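Local coordinates for tyrosine-protein phosphatase YwqE (Bacillus subtilis, PDB 3QY7) that removes phosphate from phosphotyrosine residues of proteins, working as a manganese-dependent phosphatase built on a TIM-barrel-like PHP fold, at residues 118-121 with 122-125; 146-149 with 150-154. One frame throughout, in Å; residues are numbered along the deposited sequence.

Contact 1 (118-121 with 122-125); sequences AEQL and FYDL
Q120 and D124, and L121 and L125, meet across one turn of an alpha-helix in this local i to i+4 contact. The helix, 118-127, is the connection of a beta-alpha-beta unit between the parallel strands 104-108 and 131-135 of the TIM-barrel-like PHP fold. Four successive backbone bonds run through it. F122 N binds A118 O at 2.9 Å. Y123 N, D124 N and L125 N bind E119 O, Q120 O and L121 O.

The helix has a polar side and an apolar side. On the apolar side the branched ends of L121 and L125 lie across each other, with L121 CG 4.1 Å from L125 CD1. L125 continues onto L91 of helix 87-92. F122 faces inward, against P132 and I134 of strand 131-135 and L153 of helix 148-155. Its CG stands beside its own backbone N (chi1 -73°), which brings the ring back toward the preceding turn. There F122 CG lies 3.3 Å from A118 O, and A118 C sits over one ring face near the rim.

On the polar side the Q120 chain bends at its second torsion (chi2 54°) and turns its amide toward D124. The amide and carboxylate planes are 52° apart. The direct bond from Q120 NE2 to D124 OD1 is weak, at 3.1 Å. A water reinforces the pair: it accepts a weak bond from Q120 NE2 and donates to D124 OD2 at 2.7 Å.

Contact 2 (146-149 with 150-154); sequences NPSL and LYHLV
The backbone at P147 and L150-L153 marks the opening of helix 148-155: P147 O takes a bond from Y151 N (3.2 Å) and a weak one from L150 N, then H152 N and L153 N bind S148 O and L149 O. From within this turn, S148 OG reaches back to donate a hydrogen bond to N146 OD1, 2.8 Å away. The short side-chain bond ties the first helical turn to the residue that follows helix 141-145.

S148 O is also touched by two rings. H152 CD2 comes within 3.1 Å of it, while the Y151 ring meets it with its edge, in plane. The two rings also meet: Y151 CD1 sits 3.7 Å above the centre of one face of the H152 ring. With chi1 at -69°, L153 CG is anti to its carbonyl carbon and swings back to 3.4 Å from L149 O.

The leucines place the helix in the fold. L149 touches E142, and L150 touches I143, both of helix 141-145. L150 and L153 rest on I134 of strand 131-135, and L153 also reaches helix 118-127.

How the contacts relate
Contact 1 and contact 2 are both local contacts along neighbouring outer helices, in series along the chain, with centres about 14 Å apart. Each is partly buried. They meet at L153, whose CD2 packs 3.9 Å from E119 CA and also touches the F122 ring. I134 of strand 131-135 is shared: F122 touches it from contact 1, L150 and L153 from contact 2. The chemistry differs with place. All of contact 1 is helical, and it adds a water-bridged polar pair on its outer side. Contact 2 includes the non-helical lead-in N146, and its side-chain hydrogen bond runs from S148 back to that residue.

Contact 1 (118-121 with 122-125)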
ATOM      1  N   ALA A 118      -4.826 -13.818  11.611  1.00 24.12           N
ATOM      2  CA  ALA A 118      -5.110 -12.574  10.894  1.00 23.90           C
ATOM      3  C   ALA A 118      -6.516 -12.021  11.157  1.00 23.72           C
ATOM      4  O   ALA A 118      -6.667 -10.837  11.464  1.00 23.03           O
ATOM      5  CB  ALA A 118      -4.876 -12.765   9.379  1.00 23.53           C
ATOM      6  N   GLU A 119      -7.540 -12.871  11.053  1.00 24.12           N
ATOM      7  CA  GLU A 119      -8.926 -12.438  11.234  1.00 24.43           C
ATOM      8  C   GLU A 119      -9.172 -11.853  12.625  1.00 23.77           C
ATOM      9  O   GLU A 119      -9.852 -10.832  12.757  1.00 23.08           O
ATOM     10  CB  GLU A 119      -9.919 -13.581  10.971  1.00 24.86           C
ATOM     11  CG  GLU A 119     -11.369 -13.089  10.885  1.00 27.23           C
ATOM     12  CD  GLU A 119     -12.399 -14.191  10.662  1.00 30.45           C
ATOM     13  OE1 GLU A 119     -12.077 -15.216  10.018  1.00 31.87           O
ATOM     14  OE2 GLU A 119     -13.551 -14.007  11.114  1.00 32.75           O
ATOM     15  N   GLN A 120      -8.623 -12.523  13.639  1.00 24.21           N
ATOM     16  CA  GLN A 120      -8.741 -12.094  15.036  1.00 23.74           C
ATOM     17  C   GLN A 120      -8.077 -10.731  15.230  1.00 23.41           C
ATOM     18  O   GLN A 120      -8.678  -9.816  15.808  1.00 23.23           O
ATOM     19  CB  GLN A 120      -8.142 -13.148  15.992  1.00 24.15           C
ATOM     20  CG  GLN A 120      -8.445 -12.919  17.488  1.00 25.61           C
ATOM     21  CD  GLN A 120      -9.935 -12.773  17.788  1.00 27.17           C
ATOM     22  OE1 GLN A 120     -10.745 -13.651  17.471  1.00 28.11           O
ATOM     23  NE2 GLN A 120     -10.300 -11.657  18.392  1.00 26.43           N
ATOM     24  N   LEU A 121      -6.857 -10.592  14.713  1.00 22.54           N
ATOM     25  CA  LEU A 121      -6.132  -9.313  14.772  1.00 21.66           C
ATOM     26  C   LEU A 121      -6.918  -8.178  14.140  1.00 21.63           C
ATOM     27  O   LEU A 121      -7.020  -7.088  14.713  1.00 21.26           O
ATOM     28  CB  LEU A 121      -4.756  -9.423  14.108  1.00 21.88           C
ATOM     29  CG  LEU A 121      -3.942  -8.119  13.976  1.00 21.38           C
ATOM     30  CD1 LEU A 121      -3.622  -7.511  15.326  1.00 20.52           C
ATOM     31  CD2 LEU A 121      -2.684  -8.397  13.210  1.00 20.96           C
ATOM     32  N   PHE A 122      -7.460  -8.437  12.952  1.00 20.82           N
ATOM     33  CA  PHE A 122      -8.190  -7.428  12.203  1.00 20.81           C
ATOM     34  C   PHE A 122      -9.481  -7.030  12.926  1.00 20.75           C
ATOM     35  O   PHE A 122      -9.911  -5.865  12.877  1.00 20.33           O
ATOM     36  CB  PHE A 122      -8.464  -7.939  10.779  1.00 19.89           C
ATOM     37  CG  PHE A 122      -7.231  -7.972   9.881  1.00 19.27           C
ATOM     38  CD1 PHE A 122      -5.950  -7.742  10.386  1.00 17.61           C
ATOM     39  CD2 PHE A 122      -7.369  -8.259   8.528  1.00 18.92           C
ATOM     40  CE1 PHE A 122      -4.821  -7.770   9.566  1.00 18.42           C
ATOM     41  CE2 PHE A 122      -6.239  -8.304   7.695  1.00 17.05           C
ATOM     42  CZ  PHE A 122      -4.975  -8.058   8.211  1.00 15.24           C
ATOM     43  N   TYR A 123     -10.101  -8.011  13.588  1.00 20.94           N
ATOM     44  CA  TYR A 123     -11.301  -7.762  14.384  1.00 21.55           C
ATOM     45  C   TYR A 123     -10.978  -6.845  15.561  1.00 21.16           C
ATOM     46  O   TYR A 123     -11.691  -5.861  15.824  1.00 21.19           O
ATOM     47  CB  TYR A 123     -11.893  -9.078  14.892  1.00 21.82           C
ATOM     48  CG  TYR A 123     -13.084  -8.870  15.795  1.00 24.48           C
ATOM     49  CD1 TYR A 123     -14.354  -8.642  15.266  1.00 25.59           C
ATOM     50  CD2 TYR A 123     -12.935  -8.874  17.174  1.00 27.41           C
ATOM     51  CE1 TYR A 123     -15.454  -8.438  16.096  1.00 27.49           C
ATOM     52  CE2 TYR A 123     -14.018  -8.668  18.007  1.00 27.94           C
ATOM     53  CZ  TYR A 123     -15.271  -8.450  17.466  1.00 28.05           C
ATOM     54  OH  TYR A 123     -16.346  -8.248  18.311  1.00 30.37           O
ATOM     55  N   ASP A 124      -9.885  -7.170  16.238  1.00 20.54           N
ATOM     56  CA  ASP A 124      -9.396  -6.397  17.363  1.00 20.64           C
ATOM     57  C   ASP A 124      -9.093  -4.963  16.938  1.00 20.46           C
ATOM     58  O   ASP A 124      -9.497  -4.013  17.616  1.00 20.03           O
ATOM     59  CB  ASP A 124      -8.160  -7.064  17.966  1.00 21.11           C
ATOM     60  CG  ASP A 124      -8.475  -8.392  18.650  1.00 22.89           C
ATOM     61  OD1 ASP A 124      -9.665  -8.673  18.936  1.00 25.57           O
ATOM     62  OD2 ASP A 124      -7.521  -9.148  18.913  1.00 24.12           O
ATOM     63  N   LEU A 125      -8.427  -4.794  15.793  1.00 19.62           N
ATOM     64  CA  LEU A 125      -8.075  -3.448  15.327  1.00 18.80           C
ATOM     65  C   LEU A 125      -9.301  -2.598  14.995  1.00 19.35           C
ATOM     66  O   LEU A 125      -9.341  -1.416  15.327  1.00 18.87           O
ATOM     67  CB  LEU A 125      -7.077  -3.506  14.150  1.00 18.96           C
ATOM     68  CG  LEU A 125      -5.683  -4.081  14.425  1.00 18.52           C
ATOM     69  CD1 LEU A 125      -4.945  -4.294  13.096  1.00 19.02           C
ATOM     70  CD2 LEU A 125      -4.833  -3.202  15.367  1.00 17.84           C
TER
HETATM   71  O   HOH W   1      -8.207 -11.139  20.579  1.00 36.14           O

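Contact 2 (146-149 with 150-154)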
ATOM      1  N   ASN A 146      -6.404 -19.724  -3.003  1.00 24.67           N
ATOM      2  CA  ASN A 146      -7.693 -19.778  -2.329  1.00 24.35           C
ATOM      3  C   ASN A 146      -8.177 -18.344  -2.095  1.00 23.87           C
ATOM      4  O   ASN A 146      -8.047 -17.818  -0.985  1.00 23.90           O
ATOM      5  CB  ASN A 146      -7.566 -20.573  -1.018  1.00 24.65           C
ATOM      6  CG  ASN A 146      -8.868 -20.649  -0.221  1.00 24.50           C
ATOM      7  OD1 ASN A 146      -9.970 -20.435  -0.745  1.00 26.81           O
ATOM      8  ND2 ASN A 146      -8.736 -20.967   1.066  1.00 27.30           N
ATOM      9  N   PRO A 147      -8.739 -17.710  -3.142  1.00 23.46           N
ATOM     10  CA  PRO A 147      -9.097 -16.285  -3.029  1.00 23.29           C
ATOM     11  C   PRO A 147     -10.194 -16.003  -2.006  1.00 23.36           C
ATOM     12  O   PRO A 147     -10.321 -14.862  -1.550  1.00 22.95           O
ATOM     13  CB  PRO A 147      -9.568 -15.910  -4.437  1.00 23.54           C
ATOM     14  CG  PRO A 147      -9.163 -17.031  -5.325  1.00 23.98           C
ATOM     15  CD  PRO A 147      -9.090 -18.251  -4.464  1.00 23.81           C
ATOM     16  N   SER A 148     -10.968 -17.029  -1.640  1.00 22.35           N
ATOM     17  CA  SER A 148     -12.025 -16.889  -0.643  1.00 22.63           C
ATOM     18  C   SER A 148     -11.498 -16.324   0.680  1.00 21.73           C
ATOM     19  O   SER A 148     -12.243 -15.690   1.424  1.00 21.67           O
ATOM     20  CB  SER A 148     -12.753 -18.230  -0.416  1.00 22.91           C
ATOM     21  OG  SER A 148     -12.045 -19.076   0.488  1.00 26.26           O
ATOM     22  N   LEU A 149     -10.216 -16.542   0.956  1.00 20.79           N
ATOM     23  CA  LEU A 149      -9.580 -16.008   2.161  1.00 20.66           C
ATOM     24  C   LEU A 149      -9.636 -14.484   2.177  1.00 20.50           C
ATOM     25  O   LEU A 149      -9.906 -13.876   3.220  1.00 19.95           O
ATOM     26  CB  LEU A 149      -8.123 -16.447   2.261  1.00 20.83           C
ATOM     27  CG  LEU A 149      -7.882 -17.943   2.471  1.00 21.34           C
ATOM     28  CD1 LEU A 149      -6.406 -18.259   2.307  1.00 22.29           C
ATOM     29  CD2 LEU A 149      -8.385 -18.395   3.850  1.00 21.87           C
ATOM     30  N   LEU A 150      -9.357 -13.876   1.026  1.00 20.40           N
ATOM     31  CA  LEU A 150      -9.422 -12.415   0.935  1.00 20.09           C
ATOM     32  C   LEU A 150     -10.855 -11.939   1.018  1.00 20.46           C
ATOM     33  O   LEU A 150     -11.167 -10.970   1.738  1.00 20.12           O
ATOM     34  CB  LEU A 150      -8.741 -11.886  -0.335  1.00 19.50           C
ATOM     35  CG  LEU A 150      -8.823 -10.367  -0.547  1.00 19.12           C
ATOM     36  CD1 LEU A 150      -8.041  -9.639   0.526  1.00 18.24           C
ATOM     37  CD2 LEU A 150      -8.271 -10.041  -1.924  1.00 19.60           C
ATOM     38  N   TYR A 151     -11.735 -12.625   0.291  1.00 20.67           N
ATOM     39  CA  TYR A 151     -13.150 -12.333   0.363  1.00 20.99           C
ATOM     40  C   TYR A 151     -13.601 -12.260   1.827  1.00 20.64           C
ATOM     41  O   TYR A 151     -14.254 -11.305   2.220  1.00 20.24           O
ATOM     42  CB  TYR A 151     -13.969 -13.383  -0.385  1.00 21.80           C
ATOM     43  CG  TYR A 151     -15.417 -13.373   0.005  1.00 23.94           C
ATOM     44  CD1 TYR A 151     -15.915 -14.317   0.907  1.00 26.74           C
ATOM     45  CD2 TYR A 151     -16.287 -12.407  -0.492  1.00 24.77           C
ATOM     46  CE1 TYR A 151     -17.239 -14.309   1.289  1.00 29.40           C
ATOM     47  CE2 TYR A 151     -17.623 -12.388  -0.115  1.00 29.20           C
ATOM     48  CZ  TYR A 151     -18.089 -13.350   0.779  1.00 29.74           C
ATOM     49  OH  TYR A 151     -19.405 -13.358   1.162  1.00 33.31           O
ATOM     50  N   HIS A 152     -13.264 -13.270   2.622  1.00 20.83           N
ATOM     51  CA  HIS A 152     -13.755 -13.313   4.000  1.00 20.97           C
ATOM     52  C   HIS A 152     -13.187 -12.182   4.848  1.00 20.27           C
ATOM     53  O   HIS A 152     -13.931 -11.543   5.594  1.00 19.37           O
ATOM     54  CB  HIS A 152     -13.496 -14.675   4.650  1.00 22.16           C
ATOM     55  CG  HIS A 152     -14.430 -15.746   4.179  1.00 24.95           C
ATOM     56  ND1 HIS A 152     -15.801 -15.668   4.342  1.00 27.35           N
ATOM     57  CD2 HIS A 152     -14.196 -16.910   3.529  1.00 27.61           C
ATOM     58  CE1 HIS A 152     -16.364 -16.742   3.820  1.00 28.60           C
ATOM     59  NE2 HIS A 152     -15.413 -17.508   3.315  1.00 28.53           N
ATOM     60  N   LEU A 153     -11.888 -11.921   4.714  1.00 19.34           N
ATOM     61  CA  LEU A 153     -11.247 -10.842   5.488  1.00 19.42           C
ATOM     62  C   LEU A 153     -11.855  -9.484   5.145  1.00 19.47           C
ATOM     63  O   LEU A 153     -12.092  -8.665   6.030  1.00 19.00           O
ATOM     64  CB  LEU A 153      -9.726 -10.839   5.290  1.00 19.32           C
ATOM     65  CG  LEU A 153      -8.918 -12.006   5.877  1.00 20.60           C
ATOM     66  CD1 LEU A 153      -7.523 -12.057   5.300  1.00 22.11           C
ATOM     67  CD2 LEU A 153      -8.889 -11.946   7.409  1.00 22.81           C
ATOM     68  N   VAL A 154     -12.120  -9.257   3.859  1.00 18.99           N
ATOM     69  CA  VAL A 154     -12.755  -8.025   3.402  1.00 19.02           C
ATOM     70  C   VAL A 154     -14.227  -7.937   3.828  1.00 18.75           C
ATOM     71  O   VAL A 154     -14.681  -6.903   4.294  1.00 19.70           O
ATOM     72  CB  VAL A 154     -12.581  -7.828   1.873  1.00 18.25           C
ATOM     73  CG1 VAL A 154     -13.445  -6.659   1.368  1.00 18.66           C
ATOM     74  CG2 VAL A 154     -11.109  -7.594   1.546  1.00 18.75           C
TER